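Local structure of beta-glucosidase (Chaetomella raphigera, 6JXG) at residues Glu490-Leu495 / Lys499-Ala504; Ala432-Thr437 / Gln468-Ala473. The protein probably hydrolyses terminal, non-reducing beta-D-glucosyl residues to release beta-D-glucose, as a secreted family 3 glycoside hydrolase of cellulose degradation. All blocks are in the same frame, centred on the assembly; numbering follows the deposited sequence.

Contact 1. Residues Glu490-Leu495 / Lys499-Ala504; sequences EDILAL and KAIVWA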
# COMPACT_ATOMS: atom_id res chain seq x y z
N GLU A 490 24.38 -3.04 -5.87
CA GLU A 490 25.58 -3.17 -6.69
C GLU A 490 26.75 -3.79 -5.90
O GLU A 490 27.42 -4.68 -6.40
CB GLU A 490 26.02 -1.81 -7.25
CG GLU A 490 25.00 -1.18 -8.17
CD GLU A 490 24.62 -2.07 -9.34
OE1 GLU A 490 23.50 -2.60 -9.40
OE2 GLU A 490 25.49 -2.29 -10.19
N ASP A 491 26.96 -3.39 -4.66
CA ASP A 491 28.02 -4.05 -3.87
C ASP A 491 27.81 -5.53 -3.64
O ASP A 491 28.80 -6.33 -3.56
CB ASP A 491 28.18 -3.38 -2.50
CG ASP A 491 28.71 -1.99 -2.60
OD1 ASP A 491 29.29 -1.67 -3.65
OD2 ASP A 491 28.44 -1.17 -1.68
N ILE A 492 26.55 -5.94 -3.49
CA ILE A 492 26.25 -7.32 -3.24
C ILE A 492 26.42 -8.12 -4.52
O ILE A 492 27.06 -9.18 -4.50
CB ILE A 492 24.85 -7.49 -2.63
CG1 ILE A 492 24.95 -6.96 -1.22
CG2 ILE A 492 24.37 -8.93 -2.75
CD1 ILE A 492 23.62 -6.90 -0.48
N LEU A 493 25.92 -7.58 -5.63
CA LEU A 493 25.98 -8.21 -6.92
C LEU A 493 27.41 -8.40 -7.49
O LEU A 493 27.66 -9.31 -8.29
CB LEU A 493 25.17 -7.36 -7.92
CG LEU A 493 23.63 -7.42 -7.76
CD1 LEU A 493 22.98 -6.29 -8.53
CD2 LEU A 493 23.07 -8.76 -8.15
N ALA A 494 28.32 -7.59 -7.04
CA ALA A 494 29.72 -7.67 -7.46
C ALA A 494 30.41 -8.86 -6.83
O ALA A 494 31.53 -9.13 -7.17
CB ALA A 494 30.45 -6.39 -7.10
N LEU A 495 29.74 -9.57 -5.94
CA LEU A 495 30.34 -10.72 -5.28
C LEU A 495 30.09 -11.98 -6.01
O LEU A 495 28.95 -12.42 -6.11
CB LEU A 495 29.82 -10.85 -3.83
CG LEU A 495 30.11 -9.62 -2.97
CD1 LEU A 495 29.20 -9.64 -1.71
CD2 LEU A 495 31.58 -9.57 -2.54
N LYS A 499 25.06 -16.42 -5.16
CA LYS A 499 24.43 -17.24 -6.18
C LYS A 499 22.93 -16.96 -6.30
O LYS A 499 22.38 -17.25 -7.35
CB LYS A 499 24.60 -18.74 -5.88
CG LYS A 499 26.06 -19.19 -5.67
CD LYS A 499 26.94 -18.82 -6.85
CE LYS A 499 28.33 -19.42 -6.72
NZ LYS A 499 29.15 -18.71 -7.70
N ALA A 500 22.29 -16.43 -5.25
CA ALA A 500 20.84 -16.10 -5.32
C ALA A 500 20.51 -14.95 -4.38
O ALA A 500 21.14 -14.79 -3.31
CB ALA A 500 19.98 -17.31 -5.06
N ILE A 501 19.65 -14.05 -4.84
CA ILE A 501 19.18 -12.95 -4.03
C ILE A 501 17.63 -13.06 -3.99
O ILE A 501 16.97 -13.02 -5.03
CB ILE A 501 19.62 -11.59 -4.57
CG1 ILE A 501 21.14 -11.50 -4.61
CG2 ILE A 501 19.12 -10.48 -3.69
CD1 ILE A 501 21.58 -10.20 -5.21
N VAL A 502 17.10 -13.22 -2.78
CA VAL A 502 15.67 -13.29 -2.55
C VAL A 502 15.17 -12.00 -1.91
O VAL A 502 15.55 -11.70 -0.80
CB VAL A 502 15.39 -14.45 -1.61
CG1 VAL A 502 13.91 -14.54 -1.34
CG2 VAL A 502 16.06 -15.73 -2.17
N TRP A 503 14.39 -11.21 -2.65
CA TRP A 503 13.80 -9.98 -2.15
C TRP A 503 12.49 -10.38 -1.45
O TRP A 503 11.41 -10.48 -2.08
CB TRP A 503 13.60 -9.04 -3.33
CG TRP A 503 13.23 -7.72 -3.00
CD1 TRP A 503 11.97 -7.22 -3.03
CD2 TRP A 503 14.11 -6.65 -2.66
NE1 TRP A 503 12.00 -5.90 -2.66
CE2 TRP A 503 13.31 -5.51 -2.45
CE3 TRP A 503 15.48 -6.53 -2.50
CZ2 TRP A 503 13.82 -4.31 -2.06
CZ3 TRP A 503 16.00 -5.33 -2.09
CH2 TRP A 503 15.18 -4.23 -1.87
N ALA A 504 12.58 -10.59 -0.15
CA ALA A 504 11.48 -11.24 0.58
C ALA A 504 10.47 -10.25 1.13
O ALA A 504 9.39 -10.64 1.58
CB ALA A 504 12.08 -12.03 1.73
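Leu493, on the short helix 490-493, and Ile501, on strand 498-503, mark the nearest approach of the two backbones, with 8.8 Å between the CA of Leu493 and the CA of Ile501. That spacing is bridged by side chains alone, and a single methyl does the work on the strand side. Ile501 has CG1 anti to its carbonyl carbon (chi1 -61°) and then runs on fully extended (chi2 177°), which carries CD1 out from the strand to the helix. There CD1 meets two neighbouring residues. The closer is the CD2 branch of Leu493, 3.6 Å from Ile501 CD1; the two side chains lie at about a right angle, and Leu493 leaves the helix without aiming at the strand, so the touch is made by the end of the side chain. Roughly at right angles to that direction, seen from the methyl, is CG2 of Ile492, the branch methyl, 3.9 Å from the same CD1. Ile492 leaves the backbone facing the strand, and its side chain meets that of Ile501 at a slant.

The helix is the crossover of a beta-alpha-beta unit that runs from strand 477-483 to strand 498-503 in the family 3 C-terminal domain. Ile501 also touches Thr338 and Ile481 on the two flanking strands, while Ile492 reaches Val467 of helix 463-471. Leu493 also touches Arg570, whose NH2 forms a salt bridge with OE2 of Glu490.

All the atoms that meet are aliphatic carbon, and the contact buries just 102 Å² summed over both sides. Such chemistry gives dispersion and the exclusion of water, with little directional preference, so the contact depends on the fit of one methyl against two, and the helix owes its place to other neighbours as well.

Contact 2. Residues Ala432-Thr437 / Gln468-Ala473; sequences AIVFIT and QAVASA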
# COMPACT_ATOMS: atom_id res chain seq x y z
N ALA A 432 25.76 -20.90 2.54
CA ALA A 432 25.43 -19.88 3.57
C ALA A 432 24.27 -19.02 3.13
O ALA A 432 24.30 -18.48 2.03
CB ALA A 432 26.62 -18.96 3.76
N ILE A 433 23.28 -18.88 4.00
CA ILE A 433 22.15 -17.95 3.76
C ILE A 433 22.29 -16.81 4.77
O ILE A 433 22.35 -17.07 6.01
CB ILE A 433 20.77 -18.61 3.98
CG1 ILE A 433 20.69 -20.01 3.33
CG2 ILE A 433 19.71 -17.64 3.53
CD1 ILE A 433 19.40 -20.79 3.53
N VAL A 434 22.41 -15.60 4.23
CA VAL A 434 22.66 -14.43 4.98
C VAL A 434 21.43 -13.48 4.85
O VAL A 434 20.93 -13.25 3.75
CB VAL A 434 24.00 -13.75 4.58
CG1 VAL A 434 24.09 -13.46 3.10
CG2 VAL A 434 24.25 -12.48 5.37
N PHE A 435 21.02 -12.91 5.97
CA PHE A 435 19.75 -12.21 6.14
C PHE A 435 20.05 -10.77 6.50
O PHE A 435 20.69 -10.47 7.52
CB PHE A 435 18.94 -12.89 7.28
CG PHE A 435 18.47 -14.28 6.97
CD1 PHE A 435 17.18 -14.50 6.49
CD2 PHE A 435 19.30 -15.35 7.06
CE1 PHE A 435 16.74 -15.77 6.16
CE2 PHE A 435 18.86 -16.64 6.74
CZ PHE A 435 17.58 -16.84 6.27
N ILE A 436 19.58 -9.86 5.66
CA ILE A 436 19.81 -8.45 5.81
C ILE A 436 18.50 -7.70 5.64
O ILE A 436 17.54 -8.22 5.01
CB ILE A 436 20.89 -7.90 4.85
CG1 ILE A 436 20.55 -8.14 3.38
CG2 ILE A 436 22.22 -8.54 5.20
CD1 ILE A 436 21.35 -7.34 2.37
N THR A 437 18.50 -6.47 6.09
CA THR A 437 17.27 -5.62 6.14
C THR A 437 17.45 -4.17 5.73
O THR A 437 18.56 -3.64 5.62
CB THR A 437 16.71 -5.58 7.58
OG1 THR A 437 17.73 -5.06 8.45
CG2 THR A 437 16.32 -6.95 8.05
N GLN A 468 29.42 -9.16 2.38
CA GLN A 468 30.83 -9.22 1.93
C GLN A 468 31.68 -10.22 2.78
O GLN A 468 32.45 -11.01 2.22
CB GLN A 468 31.42 -7.86 1.99
CG GLN A 468 30.96 -7.00 0.87
CD GLN A 468 31.30 -5.56 1.04
OE1 GLN A 468 31.46 -5.08 2.16
NE2 GLN A 468 31.43 -4.85 -0.08
N ALA A 469 31.46 -10.22 4.10
CA ALA A 469 32.08 -11.17 5.01
C ALA A 469 31.71 -12.63 4.71
O ALA A 469 32.55 -13.56 4.78
CB ALA A 469 31.73 -10.83 6.46
N VAL A 470 30.45 -12.87 4.40
CA VAL A 470 30.01 -14.20 4.15
C VAL A 470 30.60 -14.65 2.80
O VAL A 470 31.07 -15.82 2.67
CB VAL A 470 28.47 -14.27 4.15
CG1 VAL A 470 27.97 -15.64 3.74
CG2 VAL A 470 27.99 -13.99 5.58
N ALA A 471 30.55 -13.78 1.81
CA ALA A 471 31.06 -14.06 0.46
C ALA A 471 32.58 -14.36 0.45
O ALA A 471 33.04 -15.15 -0.33
CB ALA A 471 30.77 -12.87 -0.48
N SER A 472 33.29 -13.78 1.39
CA SER A 472 34.72 -13.96 1.53
C SER A 472 35.10 -15.36 2.01
O SER A 472 36.24 -15.75 1.82
CB SER A 472 35.31 -12.87 2.48
OG SER A 472 35.10 -13.21 3.87
N ALA A 473 34.17 -16.12 2.57
CA ALA A 473 34.48 -17.40 3.18
C ALA A 473 33.61 -18.53 2.67
O ALA A 473 33.64 -19.63 3.20
CB ALA A 473 34.34 -17.27 4.67
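Val470 of helix 463-471 points at the strand between Ala432 and Val434, and its CA is 7.3 Å from the CA of Ala432, the shortest such spacing of the pair. Its CB stands back, 4.5 Å from Val434 CB, and the contacts are left to the two methyls, which part in different directions. CG1, anti to the backbone N (chi1 174°), goes to Ala432 and lies 3.6 Å from its CB. CG2, anti to the carbonyl carbon, goes to Val434, 4.0 Å from that residue's CG2 and 4.1 Å from its CB. The two valine side chains run in nearly opposite directions on offset lines, so their methyls do not meet squarely head on.

Ala432 and Val434 are two apart on the strand, hence on one face of it; Ile433, between them, points away from the helix. This is the alternation by which a helix covers a sheet in an alpha/beta fold, here the mixed sheet of the family 3 C-terminal domain, where helix 463-471 links the parallel neighbours 431-438 and 477-483. Val470 also touches Ile355 on the next strand and Ala422 and Ala426 of helix 419-427, which add to the burial of this residue. Just before Ala432 stands Thr431, which carries an O-linked mannose, and the side chain of Ala432 is about 8 Å from a mannose that is part of the protein's own glycosylation and not a substrate. Beyond Val470 the chain turns: Ser472 OG donates to Ala469 O at 2.7 Å.

In the fold
From the N terminus, strand 431-438 comes first, and contact 2 closes a loop of 30 residues when helix 463-471 returns to it. The chain then adds strand 477-483, and only afterwards do helix 490-493 and strand 498-503 form contact 1, with only three residues between its segments. The two therefore stand in series, neither nested nor crossing, with centres about 10 Å apart. Both settle helices on one mixed sheet, in which strand 477-483 lies between the strands they use. They also touch directly: Ile492 CD1 packs on Ile436 CD1, and Leu495 CD1 on Ala471 CB, tying the two successive crossover helices and their strands together.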